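Local coordinates for rutinosidase (Aspergillus niger, PDB 6I1A), which is a secreted family 5 glycoside hydrolase that cleaves rutinosides and may also act on cell-wall beta-1,3-glucan, at residues I15-R18 against T19-G22. Sequence-based numbering, arbitrary orientation.
Sequences IDWR and TFKG. With EDO (1,2-ethanediol), chain J.
I15 lays its CD1 methyl over one face of the F20 ring, a CH-pi contact with CD1 4.0 Å from the F20 ring centroid and 20° off its normal. The same methyl rests above the rim of the W17 indole, so one methyl touches both rings, on the W17 face that F20 also meets. D16 ties the turn together with its backbone: D16 O accepts from T19 N and from F20 N, each at 3.0 Å. F20 N lies nearly in line with the C=O bond, beyond the oxygen, whereas T19 N sits well above the carbonyl plane. The D16 side chain, with CG anti to the backbone N (chi1 -177°), folds forward so that OD1 accepts a hydrogen bond from R18 N at 2.9 Å, met from above the carboxylate plane, an Asx turn. That oxygen also accepts a hydrogen bond from O2 of an ethanediol, probably from the crystallisation liquor. W17 offers an indole face to the edge of F20 in a T-shaped stack, planes at 77°, with W17 CZ3 3.7 Å from F20 CD2. R18 heads away from the turn, its extended chain passing the ethanediol to reach the carbonyls of A257 and K296. Tight turn and small apolar cluster thus lead straight into strand 22-26 of the TIM barrel, while W17 reaches T188 on strand 187-190 and meets F300 of strand 299-308 edge-to-face.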
ATOM      1  N   ILE A  15       5.446 -30.366 -15.131  1.00 20.30           N
ATOM      2  CA  ILE A  15       5.469 -28.980 -15.660  1.00 22.01           C
ATOM      3  C   ILE A  15       6.631 -28.204 -15.077  1.00 20.42           C
ATOM      4  O   ILE A  15       7.085 -28.461 -13.904  1.00 19.27           O
ATOM      5  CB  ILE A  15       4.118 -28.286 -15.482  1.00 27.38           C
ATOM      6  CG1 ILE A  15       3.881 -27.867 -14.045  1.00 26.44           C
ATOM      7  CG2 ILE A  15       2.980 -29.168 -16.036  1.00 30.60           C
ATOM      8  CD1 ILE A  15       2.801 -26.759 -13.970  1.00 26.20           C
ATOM      9  N   ASP A  16       7.100 -27.264 -15.872  1.00 17.54           N
ATOM     10  CA  ASP A  16       8.086 -26.272 -15.483  1.00 19.87           C
ATOM     11  C   ASP A  16       7.328 -24.962 -15.338  1.00 16.63           C
ATOM     12  O   ASP A  16       6.888 -24.428 -16.319  1.00 16.72           O
ATOM     13  CB  ASP A  16       9.189 -26.140 -16.524  1.00 20.64           C
ATOM     14  CG  ASP A  16      10.264 -25.182 -16.126  1.00 22.97           C
ATOM     15  OD1 ASP A  16      10.116 -24.430 -15.178  1.00 22.14           O
ATOM     16  OD2 ASP A  16      11.323 -25.202 -16.806  1.00 31.14           O
ATOM     17  N   TRP A  17       7.101 -24.529 -14.101  1.00 16.27           N
ATOM     18  CA  TRP A  17       6.328 -23.283 -13.896  1.00 14.44           C
ATOM     19  C   TRP A  17       7.000 -22.088 -14.569  1.00 15.84           C
ATOM     20  O   TRP A  17       6.390 -21.007 -14.621  1.00 15.10           O
ATOM     21  CB  TRP A  17       6.107 -23.041 -12.400  1.00 14.77           C
ATOM     22  CG  TRP A  17       4.867 -23.712 -11.899  1.00 13.35           C
ATOM     23  CD1 TRP A  17       4.758 -24.857 -11.155  1.00 13.54           C
ATOM     24  CD2 TRP A  17       3.515 -23.248 -12.078  1.00 12.84           C
ATOM     25  NE1 TRP A  17       3.456 -25.166 -10.911  1.00 13.65           N
ATOM     26  CE2 TRP A  17       2.669 -24.161 -11.424  1.00 13.23           C
ATOM     27  CE3 TRP A  17       2.920 -22.144 -12.739  1.00 13.52           C
ATOM     28  CZ2 TRP A  17       1.274 -24.049 -11.441  1.00 14.15           C
ATOM     29  CZ3 TRP A  17       1.542 -22.016 -12.727  1.00 14.19           C
ATOM     30  CH2 TRP A  17       0.731 -22.926 -12.025  1.00 13.59           C
ATOM     31  N   ARG A  18       8.281 -22.156 -14.953  1.00 15.03           N
ATOM     32  CA  ARG A  18       8.924 -21.036 -15.658  1.00 15.51           C
ATOM     33  C   ARG A  18       8.368 -20.884 -17.074  1.00 16.57           C
ATOM     34  O   ARG A  18       8.504 -19.774 -17.633  1.00 20.59           O
ATOM     35  CB  ARG A  18      10.456 -21.201 -15.662  1.00 17.32           C
ATOM     36  CG  ARG A  18      11.079 -20.984 -14.301  1.00 18.57           C
ATOM     37  CD  ARG A  18      12.576 -21.357 -14.271  1.00 21.91           C
ATOM     38  NE  ARG A  18      13.124 -21.366 -12.903  1.00 21.29           N
ATOM     39  CZ  ARG A  18      13.319 -20.278 -12.231  1.00 19.71           C
ATOM     40  NH1 ARG A  18      13.115 -19.088 -12.789  1.00 21.28           N
ATOM     41  NH2 ARG A  18      13.794 -20.327 -10.989  1.00 19.83           N
ATOM     42  N   THR A  19       7.881 -21.945 -17.663  1.00 16.25           N
ATOM     43  CA  THR A  19       7.378 -21.885 -19.060  1.00 19.50           C
ATOM     44  C   THR A  19       5.867 -22.083 -19.115  1.00 19.49           C
ATOM     45  O   THR A  19       5.248 -21.689 -20.133  1.00 23.25           O
ATOM     46  CB  THR A  19       8.142 -22.884 -19.930  1.00 20.44           C
ATOM     47  OG1 THR A  19       7.935 -24.221 -19.502  1.00 24.69           O
ATOM     48  CG2 THR A  19       9.613 -22.554 -19.919  1.00 24.94           C
ATOM     49  N   PHE A  20       5.277 -22.754 -18.145  1.00 17.74           N
ATOM     50  CA  PHE A  20       3.828 -23.083 -18.154  1.00 17.38           C
ATOM     51  C   PHE A  20       3.036 -21.797 -17.985  1.00 20.00           C
ATOM     52  O   PHE A  20       3.327 -20.956 -17.133  1.00 19.98           O
ATOM     53  CB  PHE A  20       3.555 -24.074 -17.033  1.00 19.43           C
ATOM     54  CG  PHE A  20       2.107 -24.453 -16.897  1.00 20.12           C
ATOM     55  CD1 PHE A  20       1.556 -25.429 -17.691  1.00 21.85           C
ATOM     56  CD2 PHE A  20       1.294 -23.801 -15.984  1.00 21.73           C
ATOM     57  CE1 PHE A  20       0.205 -25.764 -17.598  1.00 23.58           C
ATOM     58  CE2 PHE A  20      -0.042 -24.149 -15.872  1.00 24.62           C
ATOM     59  CZ  PHE A  20      -0.584 -25.132 -16.669  1.00 24.76           C
ATOM     60  N   LYS A  21       1.963 -21.676 -18.745  1.00 17.72           N
ATOM     61  CA  LYS A  21       0.970 -20.592 -18.633  1.00 19.10           C
ATOM     62  C   LYS A  21      -0.411 -21.230 -18.552  1.00 18.65           C
ATOM     63  O   LYS A  21      -0.686 -22.222 -19.201  1.00 20.54           O
ATOM     64  CB  LYS A  21       1.029 -19.666 -19.815  1.00 23.40           C
ATOM     65  CG  LYS A  21       2.354 -18.903 -19.899  1.00 28.33           C
ATOM     66  CD  LYS A  21       2.266 -17.463 -19.547  1.00 27.86           C
ATOM     67  CE  LYS A  21       3.311 -16.621 -20.254  1.00 31.61           C
ATOM     68  NZ  LYS A  21       3.860 -15.582 -19.363  1.00 33.26           N
ATOM     69  N   GLY A  22      -1.254 -20.689 -17.692  1.00 18.34           N
ATOM     70  CA  GLY A  22      -2.628 -21.172 -17.672  1.00 17.65           C
ATOM     71  C   GLY A  22      -3.548 -20.240 -16.944  1.00 17.39           C
ATOM     72  O   GLY A  22      -3.150 -19.535 -16.022  1.00 15.30           O
TER
HETATM   73  C1  EDO J 408       9.979 -23.811 -11.202  1.00 18.22           C
HETATM   74  O1  EDO J 408      10.703 -22.890 -10.497  1.00 19.24           O
HETATM   75  C2  EDO J 408      10.871 -24.820 -11.914  1.00 21.25           C
HETATM   76  O2  EDO J 408      11.699 -24.239 -12.939  1.00 23.45           O